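PDB 1V4V: UDP-N-Acetylglucosamine 2-Epimerase from Thermus thermophilus, which probably interconverts UDP-N-acetylglucosamine and UDP-N-acetylmannosamine by inverting the configuration at carbon 2 of the sugar. Local coordinates for residues A22-Y25 with L26-G30; G189-P192 with E193-E197. One frame throughout, in Å; residues are numbered along the deposited sequence.

Interaction 1: residues A22-Y25 with L26-G30; sequences APVY and LALRG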
loop_
_atom_site.group_PDB
_atom_site.type_symbol
_atom_site.label_atom_id
_atom_site.label_comp_id
_atom_site.label_asym_id
_atom_site.label_seq_id
_atom_site.Cartn_x
_atom_site.Cartn_y
_atom_site.Cartn_z
ATOM N N ALA A 22 -7.909 9.614 20.136
ATOM C CA ALA A 22 -8.937 10.119 21.049
ATOM C C ALA A 22 -9.491 11.481 20.619
ATOM O O ALA A 22 -10.709 11.689 20.610
ATOM C CB ALA A 22 -8.380 10.200 22.476
ATOM N N PRO A 23 -8.609 12.429 20.257
ATOM C CA PRO A 23 -9.078 13.753 19.832
ATOM C C PRO A 23 -9.979 13.677 18.601
ATOM O O PRO A 23 -10.915 14.467 18.448
ATOM C CB PRO A 23 -7.783 14.506 19.542
ATOM C CG PRO A 23 -6.800 13.868 20.475
ATOM C CD PRO A 23 -7.138 12.403 20.360
ATOM N N VAL A 24 -9.677 12.732 17.713
ATOM C CA VAL A 24 -10.460 12.541 16.495
ATOM C C VAL A 24 -11.827 11.968 16.860
ATOM O O VAL A 24 -12.856 12.441 16.386
ATOM C CB VAL A 24 -9.742 11.572 15.527
ATOM C CG1 VAL A 24 -10.602 11.341 14.281
ATOM C CG2 VAL A 24 -8.380 12.138 15.145
ATOM N N TYR A 25 -11.828 10.946 17.705
ATOM C CA TYR A 25 -13.068 10.312 18.147
ATOM C C TYR A 25 -14.043 11.330 18.737
ATOM O O TYR A 25 -15.223 11.366 18.379
ATOM C CB TYR A 25 -12.767 9.259 19.209
ATOM C CG TYR A 25 -13.994 8.578 19.772
ATOM C CD1 TYR A 25 -14.505 7.423 19.183
ATOM C CD2 TYR A 25 -14.649 9.091 20.897
ATOM C CE1 TYR A 25 -15.630 6.792 19.698
ATOM C CE2 TYR A 25 -15.779 8.467 21.416
ATOM C CZ TYR A 25 -16.262 7.316 20.813
ATOM O OH TYR A 25 -17.363 6.672 21.333
ATOM N N LEU A 26 -13.543 12.151 19.653
ATOM C CA LEU A 26 -14.384 13.144 20.312
ATOM C C LEU A 26 -14.874 14.221 19.352
ATOM O O LEU A 26 -16.005 14.685 19.465
ATOM C CB LEU A 26 -13.626 13.763 21.492
ATOM C CG LEU A 26 -13.279 12.744 22.586
ATOM C CD1 LEU A 26 -12.336 13.366 23.608
ATOM C CD2 LEU A 26 -14.561 12.253 23.260
ATOM N N ALA A 27 -14.034 14.607 18.398
ATOM C CA ALA A 27 -14.421 15.619 17.421
ATOM C C ALA A 27 -15.513 15.080 16.493
ATOM O O ALA A 27 -16.399 15.818 16.063
ATOM C CB ALA A 27 -13.206 16.056 16.605
ATOM N N LEU A 28 -15.441 13.787 16.184
ATOM C CA LEU A 28 -16.426 13.146 15.317
ATOM C C LEU A 28 -17.774 13.038 16.025
ATOM O O LEU A 28 -18.830 13.169 15.403
ATOM C CB LEU A 28 -15.948 11.744 14.923
ATOM C CG LEU A 28 -14.844 11.642 13.867
ATOM C CD1 LEU A 28 -14.257 10.240 13.877
ATOM C CD2 LEU A 28 -15.414 11.975 12.492
ATOM N N ARG A 29 -17.731 12.794 17.328
ATOM C CA ARG A 29 -18.948 12.663 18.116
ATOM C C ARG A 29 -19.730 13.974 18.109
ATOM O O ARG A 29 -20.939 13.989 18.342
ATOM C CB ARG A 29 -18.600 12.267 19.555
ATOM C CG ARG A 29 -19.780 11.760 20.364
ATOM C CD ARG A 29 -19.334 11.230 21.717
ATOM N NE ARG A 29 -18.756 12.282 22.549
ATOM C CZ ARG A 29 -18.221 12.078 23.749
ATOM N NH1 ARG A 29 -18.187 10.855 24.262
ATOM N NH2 ARG A 29 -17.723 13.097 24.436
ATOM N N GLY A 30 -19.035 15.070 17.824
ATOM C CA GLY A 30 -19.678 16.371 17.804
ATOM C C GLY A 30 -20.207 16.794 16.449
ATOM O O GLY A 30 -20.702 17.910 16.296
#

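Interaction 2: residues G189-P192 with E193-E197; sequences GRLP and EGLPE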
loop_
_atom_site.group_PDB
_atom_site.type_symbol
_atom_site.label_atom_id
_atom_site.label_comp_id
_atom_site.label_asym_id
_atom_site.label_seq_id
_atom_site.Cartn_x
_atom_site.Cartn_y
_atom_site.Cartn_z
ATOM N N GLY A 189 -7.278 15.434 33.277
ATOM C CA GLY A 189 -6.432 14.951 34.350
ATOM C C GLY A 189 -6.520 15.736 35.644
ATOM O O GLY A 189 -7.118 16.810 35.703
ATOM N N ARG A 190 -5.915 15.185 36.690
ATOM C CA ARG A 190 -5.893 15.822 37.999
ATOM C C ARG A 190 -4.467 15.898 38.519
ATOM O O ARG A 190 -3.708 14.932 38.426
ATOM C CB ARG A 190 -6.752 15.040 38.991
ATOM C CG ARG A 190 -8.242 15.241 38.812
ATOM C CD ARG A 190 -9.021 14.382 39.791
ATOM N NE ARG A 190 -8.849 12.961 39.506
ATOM C CZ ARG A 190 -9.373 11.984 40.238
ATOM N NH1 ARG A 190 -10.103 12.271 41.310
ATOM N NH2 ARG A 190 -9.174 10.717 39.896
ATOM N N LEU A 191 -4.107 17.049 39.070
ATOM C CA LEU A 191 -2.769 17.226 39.604
ATOM C C LEU A 191 -2.520 16.279 40.762
ATOM O O LEU A 191 -3.461 15.739 41.354
ATOM C CB LEU A 191 -2.561 18.661 40.091
ATOM C CG LEU A 191 -2.387 19.765 39.049
ATOM C CD1 LEU A 191 -3.718 20.452 38.811
ATOM C CD2 LEU A 191 -1.372 20.773 39.555
ATOM N N PRO A 192 -1.239 16.045 41.087
ATOM C CA PRO A 192 -0.876 15.159 42.194
ATOM C C PRO A 192 -1.541 15.689 43.456
ATOM O O PRO A 192 -1.819 16.882 43.559
ATOM C CB PRO A 192 0.642 15.283 42.245
ATOM C CG PRO A 192 0.997 15.467 40.801
ATOM C CD PRO A 192 -0.040 16.467 40.339
ATOM N N GLU A 193 -1.792 14.801 44.412
ATOM C CA GLU A 193 -2.439 15.178 45.663
ATOM C C GLU A 193 -1.497 15.818 46.673
ATOM O O GLU A 193 -0.303 15.534 46.689
ATOM C CB GLU A 193 -3.076 13.945 46.316
ATOM C CG GLU A 193 -4.271 13.362 45.587
ATOM C CD GLU A 193 -5.516 14.215 45.727
ATOM O OE1 GLU A 193 -6.620 13.706 45.431
ATOM O OE2 GLU A 193 -5.392 15.391 46.128
ATOM N N GLY A 194 -2.057 16.682 47.514
ATOM C CA GLY A 194 -1.295 17.331 48.569
ATOM C C GLY A 194 -0.190 18.308 48.224
ATOM O O GLY A 194 0.676 18.570 49.060
ATOM N N LEU A 195 -0.200 18.852 47.013
ATOM C CA LEU A 195 0.835 19.807 46.636
ATOM C C LEU A 195 0.642 21.119 47.380
ATOM O O LEU A 195 -0.477 21.475 47.751
ATOM C CB LEU A 195 0.789 20.093 45.132
ATOM C CG LEU A 195 1.220 18.991 44.164
ATOM C CD1 LEU A 195 1.065 19.496 42.736
ATOM C CD2 LEU A 195 2.667 18.596 44.448
ATOM N N PRO A 196 1.737 21.847 47.628
ATOM C CA PRO A 196 1.623 23.129 48.327
ATOM C C PRO A 196 0.971 24.098 47.345
ATOM O O PRO A 196 0.836 23.781 46.165
ATOM C CB PRO A 196 3.077 23.509 48.596
ATOM C CG PRO A 196 3.788 22.186 48.640
ATOM C CD PRO A 196 3.147 21.439 47.503
ATOM N N GLU A 197 0.568 25.266 47.825
ATOM C CA GLU A 197 -0.030 26.272 46.960
ATOM C C GLU A 197 1.019 26.689 45.921
ATOM O O GLU A 197 2.200 26.779 46.241
ATOM C CB GLU A 197 -0.457 27.484 47.797
ATOM C CG GLU A 197 -0.733 28.746 47.006
ATOM C CD GLU A 197 -1.173 29.901 47.895
ATOM O OE1 GLU A 197 -2.391 30.053 48.116
ATOM O OE2 GLU A 197 -0.299 30.649 48.381
HETATM O O HOH W 1 -2.438 19.221 45.060
#

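Interaction 1: residues A22-Y25 with L26-G30
In the closing turns of helix 15-29, the crossover helix of a beta-alpha-beta unit, Ala-22 to Tyr-25 hand their carbonyls to the amides of Leu-26 to Arg-29. Pro-23 brings no N-H for the turn before it, and the helix is kinked there, yet the bonds running forward are intact. The straightest has Leu-26 N 3.0 Å from Ala-22 O (170° at the hydrogen); Leu-28 N lies 2.9 Å from Val-24 O. Val-24 and Leu-28 run side by side, CG1 of the former 3.8 Å from CD1 of the latter. Here Val-24 holds CG1 anti to its own N (chi1 178°), which swings that methyl forward to the next turn. Tyr-25 and Leu-26 cross at a slant: Leu-26 CD2 sits in the plane of the ring at its edge, 3.9 Å from Tyr-25 CD2. The same methyl lies over a face of the Arg-29 guanidinium, offset toward its rim. Around the helix, Leu-28 and Tyr-25 pack on strand 34-40, Pro-23, Val-24 and Leu-26 on helix 177-188, and Val-24, Ala-27 and Leu-28 on helix 353-364.

Interaction 2: residues G189-P192 with E193-E197
From Pro-192 to Leu-195 the backbone reverses through Glu-193, with extended-type angles (psi 151°), and Gly-194, whose phi of 66° lies in the region that favours glycine. The ends of the turn do not meet directly. A water stands between them, donating to Pro-192 O at 2.8 Å and accepting from Leu-195 N at 3.0 Å, so one solvent molecule satisfies both the carbonyl and the amide that would otherwise close the turn. Beside this bridge the Leu-195 side chain folds back toward the first half of the stretch. With CG anti to its carbonyl carbon (chi1 -70°), it brings CG to 3.7 Å from Pro-192 O and CD1 to 4.0 Å from Pro-192 CD, the leucine passing the proline ring at a slant. Leu-191 adds a looser apolar contact, its CD2 4.2 Å from Leu-195 CD1. On the exposed flank, Glu-193 OE1 stays 5.6 Å from Arg-190 NH1, too far for a salt bridge, although the opposite charges may attract weakly. The apolar side is covered by the C-terminal sheet and its helix: Pro-192 and Leu-195 rest on Leu-260 and Val-258 of strand 257-260, Leu-191 on Leu-271 of helix 265-273. Arg-190 O is also held by a hydrogen bond from Ser-267 OG. Taken together, residues 192-195 form a type II beta turn, opened by a bridging water, in the connection leading from helix 177-188 to strand 200-203.

Reading from the N terminus, interaction 1 comes first, at the end of helix 15-29 between strands 6-12 and 34-40 of the seven-stranded parallel sheet. Interaction 2 follows much later, after helix 177-188, where the chain heads for strand 200-203 of the six-stranded sheet. Each closes no more than a local turn; they follow in series and neither nest nor cross. Interactions 1 and 2 have centres about 28 Å apart and nearest atoms about 11 Å apart, without touching. Helix 177-188 connects them: it packs against Pro-23, Val-24 and Leu-26 and then runs directly into Gly-189. One contact thus belongs to the N-terminal domain of this GT-B fold, the other to the entry into the C-terminal domain.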